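Local coordinates for protein N-acetylglucosaminidase (Paenibacillus barengoltzii, PDB 6INX) that probably hydrolyses N-acetylglucosamine-containing glycans, as a glycoside hydrolase family 18 N-acetylglucosaminidase built on a TIM barrel, at residues G260-Y272 with E325-A337. Numbering follows the deposited sequence.
Sequences GYGPDFTELAAEY and EYGCDRTHRLLDA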
ATOM      1  N   GLY A 260     -11.256 -11.263  -1.832  1.00 11.15           N
ATOM      2  CA  GLY A 260     -11.057 -12.478  -2.583  1.00 12.27           C
ATOM      3  C   GLY A 260     -11.612 -12.347  -3.977  1.00 12.93           C
ATOM      4  O   GLY A 260     -12.147 -11.319  -4.382  1.00 12.40           O
ATOM      5  N   TYR A 261     -11.472 -13.420  -4.743  1.00 14.15           N
ATOM      6  CA  TYR A 261     -12.083 -13.416  -6.062  1.00 12.96           C
ATOM      7  C   TYR A 261     -13.594 -13.318  -5.934  1.00 13.91           C
ATOM      8  O   TYR A 261     -14.212 -13.956  -5.077  1.00 16.57           O
ATOM      9  CB  TYR A 261     -11.735 -14.698  -6.816  1.00 15.12           C
ATOM     10  CG  TYR A 261     -10.335 -14.710  -7.359  1.00 15.50           C
ATOM     11  CD1 TYR A 261      -9.946 -13.836  -8.368  1.00 15.97           C
ATOM     12  CD2 TYR A 261      -9.393 -15.599  -6.860  1.00 22.47           C
ATOM     13  CE1 TYR A 261      -8.661 -13.855  -8.864  1.00 17.16           C
ATOM     14  CE2 TYR A 261      -8.112 -15.623  -7.345  1.00 21.53           C
ATOM     15  CZ  TYR A 261      -7.745 -14.753  -8.348  1.00 23.29           C
ATOM     16  OH  TYR A 261      -6.461 -14.781  -8.835  1.00 26.31           O
ATOM     17  N   GLY A 262     -14.188 -12.506  -6.792  1.00 13.67           N
ATOM     18  CA  GLY A 262     -15.617 -12.460  -6.918  1.00 14.31           C
ATOM     19  C   GLY A 262     -16.039 -13.192  -8.172  1.00 14.69           C
ATOM     20  O   GLY A 262     -15.267 -13.940  -8.785  1.00 16.06           O
ATOM     21  N   PRO A 263     -17.279 -12.977  -8.584  1.00 13.94           N
ATOM     22  CA  PRO A 263     -17.766 -13.622  -9.807  1.00 13.99           C
ATOM     23  C   PRO A 263     -16.975 -13.177 -11.031  1.00 13.83           C
ATOM     24  O   PRO A 263     -16.474 -12.053 -11.108  1.00 15.73           O
ATOM     25  CB  PRO A 263     -19.225 -13.151  -9.891  1.00 15.51           C
ATOM     26  CG  PRO A 263     -19.582 -12.747  -8.475  1.00 19.95           C
ATOM     27  CD  PRO A 263     -18.325 -12.208  -7.885  1.00 16.00           C
ATOM     28  N   ASP A 264     -16.855 -14.080 -12.006  1.00 13.65           N
ATOM     29  CA  ASP A 264     -16.326 -13.651 -13.292  1.00 12.05           C
ATOM     30  C   ASP A 264     -17.361 -12.808 -14.031  1.00 12.60           C
ATOM     31  O   ASP A 264     -18.511 -12.668 -13.598  1.00 15.25           O
ATOM     32  CB  ASP A 264     -15.811 -14.830 -14.127  1.00 12.94           C
ATOM     33  CG  ASP A 264     -16.897 -15.816 -14.535  1.00 18.86           C
ATOM     34  OD1 ASP A 264     -18.102 -15.513 -14.448  1.00 19.24           O
ATOM     35  OD2 ASP A 264     -16.522 -16.928 -14.969  1.00 22.29           O
ATOM     36  N   PHE A 265     -16.950 -12.227 -15.158  1.00 13.83           N
ATOM     37  CA  PHE A 265     -17.869 -11.329 -15.850  1.00 12.26           C
ATOM     38  C   PHE A 265     -19.129 -12.053 -16.318  1.00 13.76           C
ATOM     39  O   PHE A 265     -20.218 -11.475 -16.297  1.00 14.98           O
ATOM     40  CB  PHE A 265     -17.194 -10.579 -16.997  1.00 14.50           C
ATOM     41  CG  PHE A 265     -18.055  -9.492 -17.567  1.00 12.77           C
ATOM     42  CD1 PHE A 265     -18.176  -8.280 -16.913  1.00 13.50           C
ATOM     43  CD2 PHE A 265     -18.787  -9.700 -18.723  1.00 17.26           C
ATOM     44  CE1 PHE A 265     -18.981  -7.276 -17.412  1.00 15.30           C
ATOM     45  CE2 PHE A 265     -19.598  -8.696 -19.236  1.00 17.19           C
ATOM     46  CZ  PHE A 265     -19.693  -7.484 -18.574  1.00 16.84           C
ATOM     47  N   THR A 266     -19.000 -13.309 -16.760  1.00 14.28           N
ATOM     48  CA  THR A 266     -20.188 -14.099 -17.097  1.00 15.88           C
ATOM     49  C   THR A 266     -21.206 -14.072 -15.963  1.00 18.87           C
ATOM     50  O   THR A 266     -22.389 -13.771 -16.174  1.00 14.73           O
ATOM     51  CB  THR A 266     -19.786 -15.550 -17.367  1.00 17.70           C
ATOM     52  OG1 THR A 266     -18.742 -15.585 -18.341  1.00 18.03           O
ATOM     53  CG2 THR A 266     -20.997 -16.354 -17.865  1.00 18.11           C
ATOM     54  N   GLU A 267     -20.748 -14.376 -14.747  1.00 17.52           N
ATOM     55  CA  GLU A 267     -21.635 -14.453 -13.593  1.00 17.32           C
ATOM     56  C   GLU A 267     -22.107 -13.072 -13.152  1.00 19.70           C
ATOM     57  O   GLU A 267     -23.246 -12.923 -12.696  1.00 18.14           O
ATOM     58  CB  GLU A 267     -20.913 -15.157 -12.446  1.00 19.09           C
ATOM     59  CG  GLU A 267     -20.909 -16.659 -12.574  1.00 28.05           C
ATOM     60  CD  GLU A 267     -22.273 -17.194 -12.939  1.00 32.32           C
ATOM     61  OE1 GLU A 267     -22.446 -17.679 -14.081  1.00 34.21           O
ATOM     62  OE2 GLU A 267     -23.177 -17.108 -12.082  1.00 30.22           O
ATOM     63  N   LEU A 268     -21.250 -12.052 -13.269  1.00 14.85           N
ATOM     64  CA  LEU A 268     -21.675 -10.691 -12.945  1.00 17.16           C
ATOM     65  C   LEU A 268     -22.820 -10.253 -13.849  1.00 16.81           C
ATOM     66  O   LEU A 268     -23.821  -9.689 -13.386  1.00 15.76           O
ATOM     67  CB  LEU A 268     -20.501  -9.729 -13.101  1.00 16.84           C
ATOM     68  CG  LEU A 268     -19.383  -9.802 -12.069  1.00 16.41           C
ATOM     69  CD1 LEU A 268     -18.227  -8.928 -12.530  1.00 19.82           C
ATOM     70  CD2 LEU A 268     -19.883  -9.371 -10.696  1.00 17.21           C
ATOM     71  N   ALA A 269     -22.676 -10.489 -15.155  1.00 15.38           N
ATOM     72  CA  ALA A 269     -23.736 -10.125 -16.087  1.00 16.40           C
ATOM     73  C   ALA A 269     -25.014 -10.898 -15.787  1.00 18.89           C
ATOM     74  O   ALA A 269     -26.117 -10.343 -15.873  1.00 21.58           O
ATOM     75  CB  ALA A 269     -23.267 -10.376 -17.524  1.00 16.88           C
ATOM     76  N   ALA A 270     -24.885 -12.166 -15.402  1.00 18.75           N
ATOM     77  CA  ALA A 270     -26.066 -13.008 -15.219  1.00 18.42           C
ATOM     78  C   ALA A 270     -26.777 -12.740 -13.898  1.00 20.84           C
ATOM     79  O   ALA A 270     -28.011 -12.793 -13.836  1.00 21.65           O
ATOM     80  CB  ALA A 270     -25.676 -14.482 -15.305  1.00 23.53           C
ATOM     81  N   GLU A 271     -26.030 -12.449 -12.833  1.00 17.47           N
ATOM     82  CA  GLU A 271     -26.565 -12.534 -11.479  1.00 18.70           C
ATOM     83  C   GLU A 271     -26.387 -11.273 -10.640  1.00 16.12           C
ATOM     84  O   GLU A 271     -27.097 -11.125  -9.639  1.00 18.56           O
ATOM     85  CB  GLU A 271     -25.936 -13.735 -10.745  1.00 23.36           C
ATOM     86  CG  GLU A 271     -26.267 -13.910  -9.256  1.00 28.61           C
ATOM     87  CD  GLU A 271     -27.538 -14.706  -9.019  1.00 31.56           C
ATOM     88  OE1 GLU A 271     -27.817 -15.038  -7.845  1.00 36.25           O
ATOM     89  OE2 GLU A 271     -28.256 -14.993 -10.003  1.00 35.10           O
ATOM     90  N   TYR A 272     -25.502 -10.354 -11.010  1.00 15.64           N
ATOM     91  CA  TYR A 272     -25.146  -9.299 -10.062  1.00 14.69           C
ATOM     92  C   TYR A 272     -25.371  -7.885 -10.565  1.00 16.95           C
ATOM     93  O   TYR A 272     -25.796  -7.028  -9.787  1.00 16.42           O
ATOM     94  CB  TYR A 272     -23.674  -9.436  -9.636  1.00 14.55           C
ATOM     95  CG  TYR A 272     -23.395 -10.604  -8.723  1.00 13.23           C
ATOM     96  CD1 TYR A 272     -23.197 -11.886  -9.238  1.00 15.14           C
ATOM     97  CD2 TYR A 272     -23.318 -10.432  -7.345  1.00 13.82           C
ATOM     98  CE1 TYR A 272     -22.931 -12.959  -8.406  1.00 14.88           C
ATOM     99  CE2 TYR A 272     -23.050 -11.505  -6.503  1.00 12.97           C
ATOM    100  CZ  TYR A 272     -22.853 -12.764  -7.040  1.00 14.49           C
ATOM    101  OH  TYR A 272     -22.591 -13.851  -6.236  1.00 15.67           O
ATOM    102  N   GLU A 325      -9.168 -13.389 -18.045  1.00 13.30           N
ATOM    103  CA  GLU A 325      -8.662 -14.448 -18.924  1.00 13.55           C
ATOM    104  C   GLU A 325      -9.831 -14.802 -19.866  1.00 17.03           C
ATOM    105  O   GLU A 325     -10.992 -14.550 -19.534  1.00 16.50           O
ATOM    106  CB  GLU A 325      -8.258 -15.664 -18.080  1.00 15.30           C
ATOM    107  CG  GLU A 325      -7.717 -16.871 -18.864  1.00 15.61           C
ATOM    108  CD  GLU A 325      -8.817 -17.849 -19.255  1.00 18.43           C
ATOM    109  OE1 GLU A 325      -9.906 -17.790 -18.649  1.00 20.32           O
ATOM    110  OE2 GLU A 325      -8.609 -18.679 -20.171  1.00 17.70           O
ATOM    111  N   TYR A 326      -9.520 -15.401 -21.024  1.00 15.77           N
ATOM    112  CA  TYR A 326     -10.501 -15.615 -22.093  1.00 16.81           C
ATOM    113  C   TYR A 326     -11.805 -16.249 -21.602  1.00 16.80           C
ATOM    114  O   TYR A 326     -12.901 -15.796 -21.964  1.00 19.27           O
ATOM    115  CB  TYR A 326      -9.852 -16.476 -23.176  1.00 17.50           C
ATOM    116  CG  TYR A 326     -10.791 -17.039 -24.218  1.00 22.55           C
ATOM    117  CD1 TYR A 326     -11.085 -16.335 -25.373  1.00 27.88           C
ATOM    118  CD2 TYR A 326     -11.356 -18.295 -24.053  1.00 23.55           C
ATOM    119  CE1 TYR A 326     -11.938 -16.869 -26.335  1.00 25.17           C
ATOM    120  CE2 TYR A 326     -12.203 -18.830 -24.997  1.00 27.72           C
ATOM    121  CZ  TYR A 326     -12.489 -18.114 -26.133  1.00 27.32           C
ATOM    122  OH  TYR A 326     -13.335 -18.666 -27.070  1.00 34.52           O
ATOM    123  N   GLY A 327     -11.712 -17.305 -20.802  1.00 15.83           N
ATOM    124  CA  GLY A 327     -12.877 -18.046 -20.350  1.00 17.14           C
ATOM    125  C   GLY A 327     -13.739 -17.370 -19.308  1.00 19.68           C
ATOM    126  O   GLY A 327     -14.809 -17.885 -18.966  1.00 18.82           O
ATOM    127  N   CYS A 328     -13.308 -16.226 -18.788  1.00 16.96           N
ATOM    128  CA  CYS A 328     -14.047 -15.534 -17.742  1.00 16.42           C
ATOM    129  C   CYS A 328     -15.224 -14.730 -18.268  1.00 17.56           C
ATOM    130  O   CYS A 328     -16.022 -14.236 -17.459  1.00 16.13           O
ATOM    131  CB  CYS A 328     -13.123 -14.580 -16.988  1.00 15.74           C
ATOM    132  SG  CYS A 328     -11.777 -15.399 -16.142  1.00 19.10           S
ATOM    133  N   ASP A 329     -15.341 -14.557 -19.582  1.00 16.49           N
ATOM    134  CA  ASP A 329     -16.437 -13.784 -20.168  1.00 15.71           C
ATOM    135  C   ASP A 329     -17.024 -14.558 -21.342  1.00 18.70           C
ATOM    136  O   ASP A 329     -16.597 -14.372 -22.484  1.00 19.49           O
ATOM    137  CB  ASP A 329     -15.996 -12.406 -20.605  1.00 14.89           C
ATOM    138  CG  ASP A 329     -17.118 -11.652 -21.303  1.00 15.21           C
ATOM    139  OD1 ASP A 329     -18.285 -11.980 -21.009  1.00 18.56           O
ATOM    140  OD2 ASP A 329     -16.842 -10.772 -22.143  1.00 18.57           O
ATOM    141  N   ARG A 330     -18.030 -15.378 -21.059  1.00 18.01           N
ATOM    142  CA  ARG A 330     -18.733 -16.100 -22.109  1.00 21.51           C
ATOM    143  C   ARG A 330     -19.754 -15.238 -22.845  1.00 27.45           C
ATOM    144  O   ARG A 330     -20.346 -15.713 -23.820  1.00 28.92           O
ATOM    145  CB  ARG A 330     -19.394 -17.354 -21.533  1.00 22.59           C
ATOM    146  CG  ARG A 330     -18.443 -18.233 -20.735  1.00 26.17           C
ATOM    147  CD  ARG A 330     -19.064 -19.579 -20.402  1.00 32.03           C
ATOM    148  NE  ARG A 330     -18.535 -20.646 -21.248  1.00 41.37           N
ATOM    149  CZ  ARG A 330     -19.237 -21.699 -21.656  1.00 41.30           C
ATOM    150  NH1 ARG A 330     -20.508 -21.836 -21.297  1.00 40.49           N
ATOM    151  NH2 ARG A 330     -18.668 -22.616 -22.427  1.00 39.76           N
ATOM    152  N   THR A 331     -19.985 -13.994 -22.408  1.00 21.24           N
ATOM    153  CA  THR A 331     -20.804 -13.079 -23.195  1.00 21.38           C
ATOM    154  C   THR A 331     -20.061 -12.529 -24.406  1.00 24.94           C
ATOM    155  O   THR A 331     -20.702 -11.962 -25.296  1.00 25.57           O
ATOM    156  CB  THR A 331     -21.291 -11.896 -22.351  1.00 21.28           C
ATOM    157  OG1 THR A 331     -20.239 -10.926 -22.238  1.00 20.69           O
ATOM    158  CG2 THR A 331     -21.739 -12.351 -20.963  1.00 24.14           C
ATOM    159  N   HIS A 332     -18.733 -12.666 -24.449  1.00 21.24           N
ATOM    160  CA  HIS A 332     -17.859 -12.204 -25.528  1.00 21.12           C
ATOM    161  C   HIS A 332     -17.803 -10.687 -25.660  1.00 17.81           C
ATOM    162  O   HIS A 332     -17.097 -10.177 -26.543  1.00 19.92           O
ATOM    163  CB  HIS A 332     -18.189 -12.850 -26.884  1.00 29.75           C
ATOM    164  CG  HIS A 332     -18.525 -14.304 -26.787  1.00 26.90           C
ATOM    165  ND1 HIS A 332     -17.580 -15.268 -26.514  1.00 34.27           N
ATOM    166  CD2 HIS A 332     -19.702 -14.960 -26.922  1.00 33.01           C
ATOM    167  CE1 HIS A 332     -18.159 -16.455 -26.484  1.00 35.59           C
ATOM    168  NE2 HIS A 332     -19.447 -16.296 -26.729  1.00 35.23           N
ATOM    169  N   ARG A 333     -18.487  -9.942 -24.784  1.00 18.62           N
ATOM    170  CA  ARG A 333     -18.592  -8.499 -24.946  1.00 19.41           C
ATOM    171  C   ARG A 333     -17.294  -7.782 -24.596  1.00 12.82           C
ATOM    172  O   ARG A 333     -16.976  -6.754 -25.204  1.00 16.85           O
ATOM    173  CB  ARG A 333     -19.762  -7.958 -24.115  1.00 19.36           C
ATOM    174  CG  ARG A 333     -21.067  -8.727 -24.352  1.00 22.59           C
ATOM    175  CD  ARG A 333     -22.315  -7.891 -24.071  1.00 26.45           C
ATOM    176  NE  ARG A 333     -22.467  -7.564 -22.658  1.00 25.39           N
ATOM    177  CZ  ARG A 333     -23.246  -8.227 -21.805  1.00 29.37           C
ATOM    178  NH1 ARG A 333     -23.956  -9.276 -22.208  1.00 25.99           N
ATOM    179  NH2 ARG A 333     -23.309  -7.840 -20.540  1.00 22.61           N
ATOM    180  N   LEU A 334     -16.524  -8.303 -23.631  1.00 12.91           N
ATOM    181  CA  LEU A 334     -15.356  -7.563 -23.170  1.00 15.80           C
ATOM    182  C   LEU A 334     -14.227  -7.617 -24.192  1.00 12.65           C
ATOM    183  O   LEU A 334     -13.556  -6.606 -24.434  1.00 14.20           O
ATOM    184  CB  LEU A 334     -14.912  -8.074 -21.797  1.00 13.78           C
ATOM    185  CG  LEU A 334     -15.909  -7.894 -20.649  1.00 14.42           C
ATOM    186  CD1 LEU A 334     -15.256  -8.230 -19.312  1.00 14.12           C
ATOM    187  CD2 LEU A 334     -16.473  -6.475 -20.632  1.00 16.48           C
ATOM    188  N   LEU A 335     -14.023  -8.774 -24.827  1.00 14.05           N
ATOM    189  CA  LEU A 335     -13.060  -8.845 -25.923  1.00 15.62           C
ATOM    190  C   LEU A 335     -13.490  -7.967 -27.095  1.00 15.24           C
ATOM    191  O   LEU A 335     -12.662  -7.280 -27.705  1.00 16.78           O
ATOM    192  CB  LEU A 335     -12.870 -10.292 -26.373  1.00 17.79           C
ATOM    193  CG  LEU A 335     -12.016 -10.489 -27.636  1.00 20.00           C
ATOM    194  CD1 LEU A 335     -10.660  -9.788 -27.525  1.00 20.37           C
ATOM    195  CD2 LEU A 335     -11.836 -11.966 -27.913  1.00 23.29           C
ATOM    196  N   ASP A 336     -14.785  -7.957 -27.417  1.00 14.77           N
ATOM    197  CA  ASP A 336     -15.258  -7.073 -28.481  1.00 17.69           C
ATOM    198  C   ASP A 336     -14.974  -5.608 -28.158  1.00 15.51           C
ATOM    199  O   ASP A 336     -14.514  -4.849 -29.018  1.00 17.65           O
ATOM    200  CB  ASP A 336     -16.752  -7.293 -28.703  1.00 20.99           C
ATOM    201  CG  ASP A 336     -17.109  -7.420 -30.163  1.00 25.05           C
ATOM    202  OD1 ASP A 336     -16.228  -7.810 -30.958  1.00 28.95           O
ATOM    203  OD2 ASP A 336     -18.268  -7.122 -30.519  1.00 28.33           O
ATOM    204  N   ALA A 337     -15.225  -5.196 -26.911  1.00 17.81           N
ATOM    205  CA  ALA A 337     -14.965  -3.817 -26.515  1.00 18.48           C
ATOM    206  C   ALA A 337     -13.488  -3.468 -26.650  1.00 15.99           C
ATOM    207  O   ALA A 337     -13.137  -2.366 -27.090  1.00 17.67           O
ATOM    208  CB  ALA A 337     -15.437  -3.593 -25.078  1.00 17.51           C
TER
HETATM  209  O   HOH W   1     -17.103 -17.549 -17.500  1.00 18.86           O
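T266 and R330 meet where the first turn of helix 265-272 abuts the chain leaving barrel strand 320-324, a worked example of a helix start that trades hydrogen bonds with a neighbouring segment. T266 N gives its hydrogen to C328 O at 3.2 Å, while R330 N donates almost straight (175°) to T266 OG1 at 2.8 Å. The T266 torsion (chi1 -53°) sets OG1 beside the backbone N, where it accepts that bond and donates to a water, which in turn donates to D264 OD2 and G327 O. The other carboxylate oxygen, D264 OD1, caps the helix by accepting from E267 N at 2.9 Å. Within 325-337, D329 organises its own loop: OD1 takes T331 OG1 through the syn lone pair and, from above the carboxylate plane, T331 N in an Asx turn, whereas OD2 receives L334 N at 2.9 Å. T331 OG1 also accepts from R333 N, an ST turn, and R333 is salt-bridged to E303. The F265 ring stands nearly perpendicular to the D329 carboxylate, its CD2 3.3 Å from D329 OD1, and L334 CD1 covers one face, 3.8 Å from the ring centroid. Replacing D329 with an alanine would probably leave T331 N, L334 N and the T331 hydroxyl without their acceptor. Two aspartates thus satisfy N-H groups near helix starts, while T266 and the water fasten the antiparallel-sheet region to the chain entering helix 333-341.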